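Local coordinates for protein putative oxidoreductase (Mycobacterium avium, PDB 3QHA) that probably catalyses NAD(P)-dependent oxidation of a small hydroxy acid, as in the 3-hydroxyisobutyrate dehydrogenase family, at residues 60-64 against 65-69; 230-233 against 234-237. All blocks are in the same frame, centred on the assembly; numbering follows the deposited sequence.

How the interactions relate
Each interaction is local, made within its own continuous stretch of chain in different halves of the subunit: a helix cap in interaction 1, a turn in interaction 2. Interaction 1 (60-69) caps a short helix just after an outermost strand of the Rossmann-type sheet; interaction 2 (230-237) shapes a loop of the helical C-terminal region, where it meets the second subunit of the dimer. Their centres lie 46 Å apart on opposite sides of the chain's centre, and their nearest atoms are about 34 Å apart, so neither touches the other. In both, a polar side chain accepts from a backbone N-H a few residues away: Ser64 and Asp67 in interaction 1, Asn234 in interaction 2.

Interaction 1. Residues 60-64 against 65-69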
loop_
_atom_site.group_PDB
_atom_site.type_symbol
_atom_site.label_atom_id
_atom_site.label_comp_id
_atom_site.label_asym_id
_atom_site.label_seq_id
_atom_site.Cartn_x
_atom_site.Cartn_y
_atom_site.Cartn_z
ATOM N N THR B 60 17.873 13.804 29.440
ATOM C CA THR B 60 19.163 14.293 29.920
ATOM C C THR B 60 20.040 14.572 28.707
ATOM O O THR B 60 20.017 13.820 27.733
ATOM C CB THR B 60 19.865 13.277 30.845
ATOM O OG1 THR B 60 18.983 12.904 31.909
ATOM C CG2 THR B 60 21.140 13.875 31.430
ATOM N N LEU B 61 20.803 15.660 28.764
ATOM C CA LEU B 61 21.628 16.078 27.637
ATOM C C LEU B 61 23.084 15.720 27.876
ATOM O O LEU B 61 23.707 16.214 28.817
ATOM C CB LEU B 61 21.493 17.584 27.402
ATOM C CG LEU B 61 20.085 18.109 27.103
ATOM C CD1 LEU B 61 20.150 19.561 26.662
ATOM C CD2 LEU B 61 19.385 17.263 26.051
ATOM N N ALA B 62 23.621 14.853 27.020
ATOM C CA ALA B 62 25.025 14.469 27.094
ATOM C C ALA B 62 25.904 15.585 26.541
ATOM O O ALA B 62 25.460 16.396 25.726
ATOM C CB ALA B 62 25.268 13.175 26.331
ATOM N N ASP B 63 27.149 15.613 27.000
ATOM C CA ASP B 63 28.132 16.593 26.548
ATOM C C ASP B 63 28.866 16.093 25.307
ATOM O O ASP B 63 29.470 16.880 24.574
ATOM C CB ASP B 63 29.145 16.872 27.665
ATOM C CG ASP B 63 28.525 17.582 28.860
ATOM O OD1 ASP B 63 27.644 18.447 28.658
ATOM O OD2 ASP B 63 28.930 17.286 30.006
ATOM N N SER B 64 28.808 14.783 25.076
ATOM C CA SER B 64 29.571 14.148 24.008
ATOM C C SER B 64 29.065 12.733 23.754
ATOM O O SER B 64 28.291 12.189 24.544
ATOM C CB SER B 64 31.057 14.095 24.385
ATOM O OG SER B 64 31.261 13.323 25.557
ATOM N N VAL B 65 29.510 12.141 22.649
ATOM C CA VAL B 65 29.216 10.736 22.358
ATOM C C VAL B 65 29.813 9.825 23.437
ATOM O O VAL B 65 29.208 8.818 23.815
ATOM C CB VAL B 65 29.755 10.322 20.973
ATOM C CG1 VAL B 65 29.586 8.823 20.752
ATOM C CG2 VAL B 65 29.052 11.105 19.869
ATOM N N ALA B 66 30.993 10.191 23.935
ATOM C CA ALA B 66 31.668 9.429 24.991
ATOM C C ALA B 66 30.872 9.435 26.296
ATOM O O ALA B 66 30.894 8.459 27.048
ATOM C CB ALA B 66 33.074 9.984 25.229
ATOM N N ASP B 67 30.178 10.541 26.556
ATOM C CA ASP B 67 29.307 10.670 27.723
ATOM C C ASP B 67 28.131 9.690 27.638
ATOM O O ASP B 67 27.762 9.060 28.632
ATOM C CB ASP B 67 28.786 12.113 27.825
ATOM C CG ASP B 67 28.179 12.437 29.184
ATOM O OD1 ASP B 67 28.267 11.602 30.113
ATOM O OD2 ASP B 67 27.613 13.543 29.323
ATOM N N VAL B 68 27.565 9.555 26.439
ATOM C CA VAL B 68 26.405 8.689 26.205
ATOM C C VAL B 68 26.725 7.210 26.457
ATOM O O VAL B 68 25.836 6.426 26.789
ATOM C CB VAL B 68 25.856 8.867 24.764
ATOM C CG1 VAL B 68 24.657 7.962 24.520
ATOM C CG2 VAL B 68 25.477 10.319 24.518
ATOM N N ALA B 69 28.001 6.844 26.325
ATOM C CA ALA B 69 28.451 5.459 26.510
ATOM C C ALA B 69 28.167 4.857 27.894
ATOM O O ALA B 69 28.266 3.642 28.061
ATOM C CB ALA B 69 29.940 5.349 26.197
#
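The backbone N of Asp67 is gripped mainly by the hydroxyl of Ser64: Asp67 N donates to Ser64 OG over 3.1 Å, with a weak and more bent second bond to Ser64 O. Ser64 is thus the N-cap of the short helix 65-68. Its OG sits between its own backbone N and carbonyl carbon (chi1 62°), which turns the oxygen forward, toward the N-H of Asp67 in the first turn. Ser64 O also takes a weak bond from Val68 N at 3.3 Å.

Asp67 returns the favour one residue earlier than a classical capping box would: Asp63 N donates to Asp67 OD2 over 3.1 Å. The bond is nearly straight at 168° and meets the anti lone pair of OD2, the one away from the other carboxylate oxygen. CG of Asp67 stands anti to its backbone N (chi1 -165°), which swings the carboxylate back across the turn to Asp63. The same oxygen lies 4.0 Å from Asp63 OD2; the two like charges would probably disfavour each other. Next to the polar cap, the methyl of Ala62 presses on one branch of Val68, CB to CG2 at 3.4 Å, tighter than usual for two carbons.

Strand 60-61 is an outermost strand of the Rossmann-type sheet, pairing with strand 41-44. Val68 rests on Tyr44 of that strand, while Val65 and Ala66 pack against helix 81-92.

Interaction 2. Residues 230-233 against 234-237; sequences MVRD and NMKD
From Arg232 the chain bends back through Asp233 and Asn234, bringing the carbonyls of Asn234 and Lys236 round to the Arg232 side chain without forming a regular helix or strand. The Arg232 chain, bent at chi3 (-89°), brings its guanidinium face against Met235, whose own chain folds at chi2 and chi3 and crosses it at about a right angle. Met235 SD stands 3.8 Å above one face of the guanidinium, offset toward the rim, and Met235 CE comes to 3.3 Å from Arg232 NH1. NH1 also makes a weak hydrogen bond to Gly286 O. At the edge, in plane, a water accepts from Arg232 NH2 at 3.2 Å. It lies 2.7 Å from Asn234 O and 2.6 Å from Lys236 O, though its protons may not serve both at once.

Asn234 closes an Asx turn: its OD1 accepts from Lys236 N over 3.1 Å, with the donor tilted 18° from the carbonyl plane. The loop lies between helices 209-223 and 245-268 of the C-terminal region and faces the second subunit. There Asp233 OD1 is hydrogen-bonded to Gln210, and Met235 N to Glu203, both of the second subunit; Arg232 and Met235 both pack on its Met199.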
loop_
_atom_site.group_PDB
_atom_site.type_symbol
_atom_site.label_atom_id
_atom_site.label_comp_id
_atom_site.label_asym_id
_atom_site.label_seq_id
_atom_site.Cartn_x
_atom_site.Cartn_y
_atom_site.Cartn_z
ATOM N N MET B 230 0.987 -10.734 1.075
ATOM C CA MET B 230 2.164 -11.333 1.706
ATOM C C MET B 230 1.729 -12.178 2.901
ATOM O O MET B 230 1.974 -11.830 4.058
ATOM C CB MET B 230 3.161 -10.247 2.126
ATOM C CG MET B 230 3.521 -9.276 1.004
ATOM S SD MET B 230 4.591 -7.919 1.532
ATOM C CE MET B 230 6.187 -8.727 1.550
ATOM N N VAL B 231 1.080 -13.299 2.593
ATOM C CA VAL B 231 0.496 -14.177 3.602
ATOM C C VAL B 231 0.886 -15.641 3.353
ATOM O O VAL B 231 0.112 -16.555 3.631
ATOM C CB VAL B 231 -1.044 -14.011 3.649
ATOM C CG1 VAL B 231 -1.407 -12.583 4.055
ATOM C CG2 VAL B 231 -1.674 -14.361 2.299
ATOM N N ARG B 232 2.105 -15.845 2.850
ATOM C CA ARG B 232 2.637 -17.183 2.580
ATOM C C ARG B 232 3.918 -17.475 3.365
ATOM O O ARG B 232 4.762 -16.598 3.537
ATOM C CB ARG B 232 2.931 -17.342 1.092
ATOM C CG ARG B 232 1.699 -17.365 0.202
ATOM C CD ARG B 232 2.046 -17.946 -1.157
ATOM N NE ARG B 232 2.504 -16.933 -2.099
ATOM C CZ ARG B 232 3.294 -17.159 -3.149
ATOM N NH1 ARG B 232 3.626 -16.146 -3.934
ATOM N NH2 ARG B 232 3.764 -18.374 -3.420
ATOM N N ASP B 233 4.056 -18.723 3.815
ATOM C CA ASP B 233 5.245 -19.179 4.545
ATOM C C ASP B 233 6.476 -19.287 3.651
ATOM O O ASP B 233 7.601 -19.047 4.096
ATOM C CB ASP B 233 4.993 -20.554 5.176
ATOM C CG ASP B 233 4.018 -20.503 6.341
ATOM O OD1 ASP B 233 3.377 -19.450 6.548
ATOM O OD2 ASP B 233 3.895 -21.527 7.051
ATOM N N ASN B 234 6.252 -19.677 2.400
ATOM C CA ASN B 234 7.326 -19.908 1.438
ATOM C C ASN B 234 6.826 -19.608 0.028
ATOM O O ASN B 234 5.636 -19.363 -0.162
ATOM C CB ASN B 234 7.812 -21.355 1.542
ATOM C CG ASN B 234 6.690 -22.362 1.345
ATOM O OD1 ASN B 234 6.059 -22.401 0.287
ATOM N ND2 ASN B 234 6.436 -23.182 2.362
ATOM N N MET B 235 7.718 -19.640 -0.957
ATOM C CA MET B 235 7.345 -19.266 -2.327
ATOM C C MET B 235 7.049 -20.461 -3.245
ATOM O O MET B 235 7.131 -20.348 -4.470
ATOM C CB MET B 235 8.419 -18.357 -2.934
ATOM C CG MET B 235 8.587 -17.045 -2.179
ATOM S SD MET B 235 7.033 -16.140 -2.015
ATOM C CE MET B 235 6.835 -15.492 -3.677
ATOM N N LYS B 236 6.669 -21.591 -2.655
ATOM C CA LYS B 236 6.234 -22.745 -3.434
ATOM C C LYS B 236 4.905 -22.452 -4.121
ATOM O O LYS B 236 4.100 -21.648 -3.631
ATOM C CB LYS B 236 6.060 -23.973 -2.540
ATOM C CG LYS B 236 7.337 -24.505 -1.912
ATOM C CD LYS B 236 7.006 -25.560 -0.859
ATOM C CE LYS B 236 8.048 -26.660 -0.807
ATOM N NZ LYS B 236 9.398 -26.128 -0.466
ATOM N N ASP B 237 4.672 -23.118 -5.248
ATOM C CA ASP B 237 3.402 -23.001 -5.949
ATOM C C ASP B 237 2.280 -23.545 -5.075
ATOM O O ASP B 237 2.468 -24.519 -4.344
ATOM C CB ASP B 237 3.433 -23.762 -7.280
ATOM C CG ASP B 237 4.357 -23.125 -8.303
ATOM O OD1 ASP B 237 4.612 -21.905 -8.218
ATOM O OD2 ASP B 237 4.826 -23.851 -9.203
HETATM O O HOH W 1 3.525 -20.698 -1.253
#